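PDB 2P7S: amphinase-2 from Rana pipiens, which cleaves RNA as a secreted, cytotoxic endonuclease of the pancreatic ribonuclease family, hydrolysing polymers such as poly(U) and poly(C) and the dinucleotides CpA and UpA. Local coordinates for residues K42-F47 with L76-N81; F24-T29 with Y87-T92. One frame throughout, in Å; residues are numbered along the deposited sequence. Where two conformers were deposited one is given.

Contact 1: K42-F47 with L76-N81. With ACT (acetate ion), chain C.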
ATOM      1  N   LYS A  42      -2.146 -13.801   0.190  1.00 35.13           N
ATOM      2  CA  LYS A  42      -1.483 -13.482   1.449  1.00 33.77           C
ATOM      3  C   LYS A  42      -2.531 -13.084   2.489  1.00 33.59           C
ATOM      4  O   LYS A  42      -3.618 -12.617   2.141  1.00 32.32           O
ATOM      5  CB  LYS A  42      -0.470 -12.351   1.237  1.00 36.75           C
ATOM      6  CG  LYS A  42       0.745 -12.782   0.429  1.00 40.00           C
ATOM      7  CD  LYS A  42       1.528 -13.860   1.171  1.00 44.02           C
ATOM      8  CE  LYS A  42       2.565 -14.518   0.280  1.00 47.70           C
ATOM      9  NZ  LYS A  42       3.368 -15.550   1.006  1.00 50.99           N
ATOM     10  N   PRO A  43      -2.218 -13.257   3.783  1.00 32.67           N
ATOM     11  CA  PRO A  43      -3.163 -12.912   4.852  1.00 30.95           C
ATOM     12  C   PRO A  43      -3.663 -11.469   4.916  1.00 29.76           C
ATOM     13  O   PRO A  43      -4.829 -11.226   5.248  1.00 28.22           O
ATOM     14  CB  PRO A  43      -2.416 -13.331   6.125  1.00 32.52           C
ATOM     15  CG  PRO A  43      -0.984 -13.194   5.739  1.00 34.63           C
ATOM     16  CD  PRO A  43      -0.952 -13.760   4.345  1.00 33.44           C
ATOM     17  N   ILE A  44      -2.809 -10.503   4.599  1.00 28.24           N
ATOM     18  CA  ILE A  44      -3.252  -9.117   4.672  1.00 26.46           C
ATOM     19  C   ILE A  44      -2.423  -8.124   3.863  1.00 25.25           C
ATOM     20  O   ILE A  44      -1.204  -8.282   3.720  1.00 24.93           O
ATOM     21  CB  ILE A  44      -3.288  -8.650   6.148  1.00 27.40           C
ATOM     22  CG1 ILE A  44      -3.838  -7.224   6.240  1.00 26.79           C
ATOM     23  CG2 ILE A  44      -1.881  -8.730   6.754  1.00 27.06           C
ATOM     24  CD1 ILE A  44      -4.096  -6.759   7.662  1.00 29.70           C
ATOM     25  N   ASN A  45      -3.097  -7.112   3.324  1.00 21.80           N
ATOM     26  CA  ASN A  45      -2.426  -6.059   2.559  1.00 22.39           C
ATOM     27  C   ASN A  45      -3.285  -4.810   2.443  1.00 23.01           C
ATOM     28  O   ASN A  45      -4.510  -4.899   2.364  1.00 23.68           O
ATOM     29  CB  ASN A  45      -2.061  -6.519   1.148  1.00 22.19           C
ATOM     30  CG  ASN A  45      -1.093  -5.554   0.465  1.00 24.59           C
ATOM     31  OD1 ASN A  45       0.034  -5.368   0.929  1.00 27.05           O
ATOM     32  ND2 ASN A  45      -1.533  -4.926  -0.619  1.00 24.06           N
ATOM     33  N   THR A  46      -2.637  -3.648   2.433  1.00 21.35           N
ATOM     34  CA  THR A  46      -3.350  -2.379   2.312  1.00 22.24           C
ATOM     35  C   THR A  46      -3.002  -1.708   0.982  1.00 22.25           C
ATOM     36  O   THR A  46      -1.831  -1.635   0.594  1.00 22.07           O
ATOM     37  CB  THR A  46      -3.001  -1.426   3.483  1.00 25.71           C
ATOM     38  OG1 THR A  46      -3.519  -1.970   4.705  1.00 27.14           O
ATOM     39  CG2 THR A  46      -3.619  -0.059   3.263  1.00 23.72           C
ATOM     40  N   PHE A  47      -4.033  -1.249   0.277  1.00 19.70           N
ATOM     41  CA  PHE A  47      -3.875  -0.586  -1.009  1.00 21.06           C
ATOM     42  C   PHE A  47      -4.175   0.902  -0.911  1.00 22.24           C
ATOM     43  O   PHE A  47      -5.135   1.311  -0.262  1.00 23.03           O
ATOM     44  CB  PHE A  47      -4.799  -1.231  -2.045  1.00 21.14           C
ATOM     45  CG  PHE A  47      -4.463  -2.660  -2.341  1.00 21.65           C
ATOM     46  CD1 PHE A  47      -4.999  -3.692  -1.578  1.00 21.52           C
ATOM     47  CD2 PHE A  47      -3.575  -2.974  -3.366  1.00 22.77           C
ATOM     48  CE1 PHE A  47      -4.650  -5.017  -1.835  1.00 20.84           C
ATOM     49  CE2 PHE A  47      -3.216  -4.298  -3.630  1.00 20.39           C
ATOM     50  CZ  PHE A  47      -3.753  -5.320  -2.865  1.00 20.15           C
ATOM     51  N   LEU A  76      -7.761   4.365   1.684  1.00 30.14           N
ATOM     52  CA  LEU A  76      -7.136   3.053   1.831  1.00 29.15           C
ATOM     53  C   LEU A  76      -8.060   1.847   1.899  1.00 30.38           C
ATOM     54  O   LEU A  76      -9.022   1.840   2.663  1.00 33.20           O
ATOM     55  CB  LEU A  76      -6.300   3.046   3.104  1.00 28.95           C
ATOM     56  CG  LEU A  76      -5.297   4.177   3.299  1.00 27.22           C
ATOM     57  CD1 LEU A  76      -4.895   4.228   4.765  1.00 27.77           C
ATOM     58  CD2 LEU A  76      -4.089   3.955   2.404  1.00 25.53           C
ATOM     59  N   THR A  77      -7.747   0.822   1.110  1.00 25.70           N
ATOM     60  CA  THR A  77      -8.512  -0.417   1.127  1.00 24.33           C
ATOM     61  C   THR A  77      -7.630  -1.494   1.741  1.00 23.34           C
ATOM     62  O   THR A  77      -6.515  -1.743   1.282  1.00 19.52           O
ATOM     63  CB  THR A  77      -8.917  -0.868  -0.280  1.00 24.08           C
ATOM     64  OG1 THR A  77      -9.896   0.033  -0.801  1.00 23.88           O
ATOM     65  CG2 THR A  77      -9.491  -2.279  -0.246  1.00 25.60           C
ATOM     66  N   THR A  78      -8.123  -2.126   2.795  1.00 23.23           N
ATOM     67  CA  THR A  78      -7.362  -3.177   3.438  1.00 21.80           C
ATOM     68  C   THR A  78      -8.060  -4.511   3.188  1.00 20.86           C
ATOM     69  O   THR A  78      -9.259  -4.638   3.420  1.00 22.11           O
ATOM     70  CB  THR A  78      -7.238  -2.910   4.964  1.00 22.66           C
ATOM     71  OG1 THR A  78      -6.438  -1.739   5.174  1.00 23.64           O
ATOM     72  CG2 THR A  78      -6.588  -4.091   5.667  1.00 23.65           C
ATOM     73  N   CYS A  79      -7.309  -5.477   2.670  1.00 20.23           N
ATOM     74  CA  CYS A  79      -7.828  -6.818   2.403  1.00 22.06           C
ATOM     75  C   CYS A  79      -7.308  -7.720   3.519  1.00 22.08           C
ATOM     76  O   CYS A  79      -6.096  -7.788   3.743  1.00 20.83           O
ATOM     77  CB  CYS A  79      -7.302  -7.337   1.071  1.00 22.19           C
ATOM     78  SG  CYS A  79      -7.721  -6.289  -0.356  1.00 21.93           S
ATOM     79  N   LYS A  80      -8.202  -8.427   4.203  1.00 22.10           N
ATOM     80  CA  LYS A  80      -7.759  -9.281   5.299  1.00 22.73           C
ATOM     81  C   LYS A  80      -8.684 -10.463   5.585  1.00 23.85           C
ATOM     82  O   LYS A  80      -9.717 -10.647   4.928  1.00 21.74           O
ATOM     83  CB  LYS A  80      -7.636  -8.442   6.570  1.00 24.57           C
ATOM     84  CG  LYS A  80      -8.972  -7.900   7.062  1.00 24.86           C
ATOM     85  CD  LYS A  80      -8.790  -7.095   8.334  1.00 30.21           C
ATOM     86  CE  LYS A  80     -10.125  -6.682   8.923  1.00 33.75           C
ATOM     87  NZ  LYS A  80      -9.937  -5.958  10.211  1.00 37.87           N
ATOM     88  N   ASN A  81      -8.288 -11.256   6.578  1.00 23.79           N
ATOM     89  CA  ASN A  81      -9.050 -12.416   7.029  1.00 24.65           C
ATOM     90  C   ASN A  81      -9.503 -13.350   5.914  1.00 26.16           C
ATOM     91  O   ASN A  81     -10.689 -13.685   5.809  1.00 27.06           O
ATOM     92  CB  ASN A  81     -10.263 -11.949   7.836  1.00 25.03           C
ATOM     93  CG  ASN A  81      -9.872 -11.045   8.988  1.00 25.75           C
ATOM     94  OD1 ASN A  81      -8.692 -10.945   9.329  1.00 30.45           O
ATOM     95  ND2 ASN A  81     -10.852 -10.385   9.593  1.00 26.52           N
TER
HETATM   96  C   ACT C 505      -2.947  -1.911   8.305  1.00 51.63           C
HETATM   97  O   ACT C 505      -2.499  -1.128   9.174  1.00 49.74           O
HETATM   98  OXT ACT C 505      -2.445  -2.195   7.119  1.00 53.48           O
HETATM   99  CH3 ACT C 505      -4.236  -2.634   8.656  1.00 51.09           C
HETATM  100  O   HOH W   1      -5.625 -11.442   7.817  1.00 23.78           O
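Thr46 OG1 stands between two oxygens: it donates to OXT of an acetate ion at 2.7 Å and lies 3.0 Å from Thr78 OG1 on the neighbouring strand, close enough for a hydrogen bond, though the Thr78 proton has an alternative acceptor nearby. The same first torsion in both threonines (chi1 -67°) sets each hydroxyl beside its own backbone N, and this brings the two oxygens together across a non-hydrogen-bonded antiparallel pair. Replacing Thr46 with a valine would probably leave the acetate without this donor and Thr78 without its hydroxyl neighbour. Hydrogen-bonded pairs flank the threonines: Phe47 N reaches Thr77 O at 2.7 Å, nearly straight at 174°, and Cys79 N reaches Asn45 O at 2.9 Å. Beyond the Asn45-Cys79 pair the Ile44 and Lys80 side chains lie side by side, Ile44 CG1 4.0 Å from Lys80 CB. Past the strand pairing, a water bridges Pro43 O and Asn81 N. On the face carrying Asn45, Phe47 and Cys79, Cys79 SG approaches CE1 of Phe47 obliquely at 3.6 Å, while Asn45 ND2, hydrogen-bonded to Lys14 O, lies above one face of that ring, offset toward its rim. The acetate, probably from the crystallisation liquor and also held by Thr111 N, shows that the Thr46 hydroxyl can serve a ligand; Thr46 probably contacts the pyrimidine base of the substrate, as in related ribonucleases.

Contact 2: F24-T29 with Y87-T92. With NAG (2-acetamido-2-deoxy-beta-D-glucopyranose), chain B.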
ATOM      1  N   PHE A  24     -12.543  -1.684  -6.779  1.00 31.92           N
ATOM      2  CA  PHE A  24     -11.514  -2.553  -6.239  1.00 29.58           C
ATOM      3  C   PHE A  24     -12.129  -3.807  -5.644  1.00 27.69           C
ATOM      4  O   PHE A  24     -13.144  -3.748  -4.950  1.00 27.73           O
ATOM      5  CB  PHE A  24     -10.693  -1.832  -5.166  1.00 29.73           C
ATOM      6  CG  PHE A  24      -9.403  -2.526  -4.839  1.00 27.00           C
ATOM      7  CD1 PHE A  24      -8.280  -2.349  -5.644  1.00 28.55           C
ATOM      8  CD2 PHE A  24      -9.325  -3.402  -3.761  1.00 27.02           C
ATOM      9  CE1 PHE A  24      -7.091  -3.041  -5.382  1.00 26.13           C
ATOM     10  CE2 PHE A  24      -8.151  -4.099  -3.491  1.00 23.99           C
ATOM     11  CZ  PHE A  24      -7.030  -3.919  -4.302  1.00 25.99           C
ATOM     12  N   ASN A  25     -11.500  -4.944  -5.915  1.00 26.94           N
ATOM     13  CA  ASN A  25     -11.983  -6.217  -5.402  1.00 25.45           C
ATOM     14  C   ASN A  25     -10.822  -7.007  -4.836  1.00 24.76           C
ATOM     15  O   ASN A  25      -9.955  -7.478  -5.576  1.00 24.33           O
ATOM     16  CB  ASN A  25     -12.655  -7.028  -6.515  1.00 27.05           C
ATOM     17  CG  ASN A  25     -13.341  -8.275  -5.989  1.00 28.81           C
ATOM     18  OD1 ASN A  25     -12.838  -8.934  -5.083  1.00 31.13           O
ATOM     19  ND2 ASN A  25     -14.485  -8.614  -6.567  1.00 28.39           N
ATOM     20  N   CYS A  26     -10.803  -7.149  -3.517  1.00 23.27           N
ATOM     21  CA  CYS A  26      -9.742  -7.896  -2.860  1.00 22.76           C
ATOM     22  C   CYS A  26      -9.576  -9.310  -3.416  1.00 24.01           C
ATOM     23  O   CYS A  26      -8.455  -9.780  -3.613  1.00 23.27           O
ATOM     24  CB  CYS A  26     -10.018  -7.989  -1.360  1.00 24.71           C
ATOM     25  SG  CYS A  26      -9.749  -6.442  -0.433  1.00 24.55           S
ATOM     26  N   ASN A  27     -10.687  -9.997  -3.654  1.00 22.97           N
ATOM     27  CA  ASN A  27     -10.614 -11.365  -4.159  1.00 24.99           C
ATOM     28  C   ASN A  27      -9.905 -11.458  -5.492  1.00 25.23           C
ATOM     29  O   ASN A  27      -9.294 -12.479  -5.808  1.00 27.37           O
ATOM     30  CB  ASN A  27     -12.014 -11.965  -4.260  1.00 26.52           C
ATOM     31  CG  ASN A  27     -12.730 -11.944  -2.942  1.00 28.23           C
ATOM     32  OD1 ASN A  27     -12.105 -12.160  -1.901  1.00 30.51           O
ATOM     33  ND2 ASN A  27     -14.033 -11.685  -2.968  1.00 30.71           N
ATOM     34  N   ARG A  28      -9.973 -10.383  -6.266  1.00 25.62           N
ATOM     35  CA  ARG A  28      -9.324 -10.329  -7.568  1.00 26.24           C
ATOM     36  C   ARG A  28      -7.839  -9.973  -7.460  1.00 26.66           C
ATOM     37  O   ARG A  28      -6.973 -10.731  -7.887  1.00 26.56           O
ATOM     38  CB  ARG A  28     -10.010  -9.284  -8.457  1.00 26.21           C
ATOM     39  CG  ARG A  28      -9.299  -9.037  -9.787  1.00 29.13           C
ATOM     40  CD  ARG A  28      -9.694  -7.697 -10.412  1.00 29.34           C
ATOM     41  NE  ARG A  28     -11.110  -7.625 -10.780  1.00 33.08           N
ATOM     42  CZ  ARG A  28     -11.927  -6.633 -10.427  1.00 34.19           C
ATOM     43  NH1 ARG A  28     -11.478  -5.624  -9.693  1.00 34.60           N
ATOM     44  NH2 ARG A  28     -13.196  -6.640 -10.818  1.00 35.92           N
ATOM     45  N   THR A  29      -7.559  -8.818  -6.868  1.00 26.52           N
ATOM     46  CA  THR A  29      -6.195  -8.319  -6.760  1.00 26.17           C
ATOM     47  C   THR A  29      -5.258  -9.072  -5.815  1.00 26.97           C
ATOM     48  O   THR A  29      -4.076  -9.237  -6.126  1.00 26.93           O
ATOM     49  CB  THR A  29      -6.215  -6.822  -6.407  1.00 27.71           C
ATOM     50  OG1 THR A  29      -7.095  -6.147  -7.315  1.00 26.72           O
ATOM     51  CG2 THR A  29      -4.822  -6.223  -6.532  1.00 27.73           C
ATOM     52  N   TYR A  87     -11.481 -12.648   0.760  1.00 28.26           N
ATOM     53  CA  TYR A  87     -11.279 -11.691   1.846  1.00 25.94           C
ATOM     54  C   TYR A  87     -12.399 -10.793   2.344  1.00 26.83           C
ATOM     55  O   TYR A  87     -13.414 -10.596   1.680  1.00 27.94           O
ATOM     56  CB  TYR A  87     -10.145 -10.740   1.465  1.00 27.00           C
ATOM     57  CG  TYR A  87      -8.837 -11.380   1.082  1.00 24.20           C
ATOM     58  CD1 TYR A  87      -8.709 -12.122  -0.094  1.00 25.64           C
ATOM     59  CD2 TYR A  87      -7.711 -11.218   1.888  1.00 23.33           C
ATOM     60  CE1 TYR A  87      -7.481 -12.688  -0.453  1.00 25.29           C
ATOM     61  CE2 TYR A  87      -6.492 -11.772   1.541  1.00 24.29           C
ATOM     62  CZ  TYR A  87      -6.379 -12.504   0.375  1.00 23.98           C
ATOM     63  OH  TYR A  87      -5.158 -13.040   0.048  1.00 26.93           O
ATOM     64  N   SER A  88     -12.156 -10.227   3.530  1.00 23.75           N
ATOM     65  CA  SER A  88     -13.032  -9.237   4.130  1.00 24.65           C
ATOM     66  C   SER A  88     -12.374  -7.956   3.612  1.00 27.35           C
ATOM     67  O   SER A  88     -11.144  -7.889   3.502  1.00 26.31           O
ATOM     68  CB  SER A  88     -12.966  -9.272   5.660  1.00 27.32           C
ATOM     69  OG  SER A  88     -13.712 -10.364   6.167  1.00 28.93           O
ATOM     70  N   GLN A  89     -13.182  -6.955   3.293  1.00 26.57           N
ATOM     71  CA  GLN A  89     -12.677  -5.708   2.734  1.00 30.24           C
ATOM     72  C   GLN A  89     -13.169  -4.508   3.527  1.00 31.90           C
ATOM     73  O   GLN A  89     -14.354  -4.416   3.862  1.00 30.65           O
ATOM     74  CB  GLN A  89     -13.150  -5.599   1.278  1.00 30.85           C
ATOM     75  CG  GLN A  89     -12.745  -4.345   0.525  1.00 33.42           C
ATOM     76  CD  GLN A  89     -13.050  -4.448  -0.970  1.00 33.72           C
ATOM     77  OE1 GLN A  89     -13.074  -5.543  -1.533  1.00 30.93           O
ATOM     78  NE2 GLN A  89     -13.256  -3.306  -1.618  1.00 31.81           N
ATOM     79  N   SER A  90     -12.255  -3.590   3.823  1.00 29.93           N
ATOM     80  CA  SER A  90     -12.607  -2.385   4.557  1.00 31.19           C
ATOM     81  C   SER A  90     -11.887  -1.203   3.928  1.00 30.26           C
ATOM     82  O   SER A  90     -10.763  -1.328   3.451  1.00 30.81           O
ATOM     83  CB  SER A  90     -12.212  -2.510   6.030  1.00 29.99           C
ATOM     84  OG  SER A  90     -10.815  -2.426   6.192  1.00 35.39           O
ATOM     85  N   ASN A  91     -12.550  -0.059   3.920  1.00 30.79           N
ATOM     86  CA  ASN A  91     -11.982   1.152   3.352  0.50 31.24           C
ATOM     87  C   ASN A  91     -12.036   2.281   4.363  1.00 32.88           C
ATOM     88  O   ASN A  91     -13.062   2.494   5.016  1.00 29.40           O
ATOM     89  CB  ASN A  91     -12.753   1.566   2.104  0.50 33.36           C
ATOM     90  CG  ASN A  91     -12.561   3.029   1.766  0.50 33.43           C
ATOM     91  OD1 ASN A  91     -11.457   3.466   1.445  0.50 35.09           O
ATOM     92  ND2 ASN A  91     -13.638   3.795   1.846  0.50 33.15           N
ATOM     93  N   THR A  92     -10.933   3.006   4.485  1.00 32.77           N
ATOM     94  CA  THR A  92     -10.850   4.119   5.414  1.00 35.28           C
ATOM     95  C   THR A  92      -9.975   5.201   4.809  1.00 36.33           C
ATOM     96  O   THR A  92      -9.255   4.965   3.838  1.00 36.52           O
ATOM     97  CB  THR A  92     -10.200   3.699   6.745  1.00 37.06           C
ATOM     98  OG1 THR A  92      -8.818   3.391   6.518  1.00 37.53           O
ATOM     99  CG2 THR A  92     -10.897   2.469   7.329  1.00 37.39           C
TER
HETATM  100  C1  NAG B   1     -14.753 -11.471  -1.728  1.00 32.30           C
HETATM  101  C2  NAG B   1     -15.978 -10.583  -1.983  1.00 33.20           C
HETATM  102  C3  NAG B   1     -16.751 -10.386  -0.677  1.00 34.81           C
HETATM  103  C4  NAG B   1     -17.132 -11.754  -0.115  1.00 34.33           C
HETATM  104  C5  NAG B   1     -15.850 -12.567   0.112  1.00 33.55           C
HETATM  105  C6  NAG B   1     -16.105 -13.960   0.675  1.00 33.30           C
HETATM  106  C7  NAG B   1     -16.265  -8.691  -3.452  1.00 34.95           C
HETATM  107  C8  NAG B   1     -15.766  -7.335  -3.922  1.00 37.98           C
HETATM  108  N2  NAG B   1     -15.553  -9.299  -2.508  1.00 36.29           N
HETATM  109  O3  NAG B   1     -17.917  -9.610  -0.911  1.00 33.89           O
HETATM  110  O4  NAG B   1     -17.852 -11.593   1.122  1.00 38.85           O
HETATM  111  O5  NAG B   1     -15.145 -12.727  -1.141  1.00 31.87           O
HETATM  112  O6  NAG B   1     -16.875 -14.744  -0.223  1.00 35.93           O
HETATM  113  O7  NAG B   1     -17.287  -9.174  -3.940  1.00 37.48           O
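Asn27 OD1 accepts from Tyr87 N at 2.8 Å, with the donor close to the line of the amide C=O (162°), and lies at the edge of the tyrosine ring, in its plane. ND2 of the same amide is bonded covalently to C1 of the N-linked sugar. One end of the group therefore holds the strand while the other carries the glycan; the Tyr87 N bond and the linkage to the sugar together probably limit how far the amide can turn. Gln89 adds two weak bonds: its OE1 accepts from Cys26 N and its NE2 donates to Phe24 O, both at 3.4 Å. With CG anti to the backbone N (chi1 179°) and the chain extended beyond it, Gln89 reaches Cys26 N at the start of helix 26-29 and Phe24 O just before it, and on the way its CG passes Cys26 SG at 3.8 Å. Asn25 is the N-cap, its OD1 accepting weakly from Asn27 N and Arg28 N, and its amide rests against the acetamido methyl of the sugar. Apolar packing is modest: Cys26 CB meets Tyr87 CB at 3.9 Å. The short helix is thus set against the start of strand 86-101, which pairs with strand 74-83, where Phe24 touches Thr77 and Cys79.

In the fold
The two contacts lie about 7 Å apart, centre to centre, and reach the same sheet, in which strand 74-83 of contact 1 and strand 86-101 of contact 2 are antiparallel neighbours. A disulfide joins them directly, Cys79 SG of contact 1 to Cys26 SG of contact 2 at 2.0 Å. Beside it the Phe47 and Phe24 rings meet at about 50°, CD1 of Phe47 lying 3.4 Å from CZ of Phe24. Lys42 O and Tyr87 OH, 2.6 Å apart, probably form a hydrogen bond that ties the presumed substrate-binding segment to the strand facing the glycosylated helix. Contact 1 is nearer the probable catalytic site: side chain to side chain, Asn45 is about 3 Å from His15 and 8 Å from His107, whereas Phe24 is about 9 Å from His15.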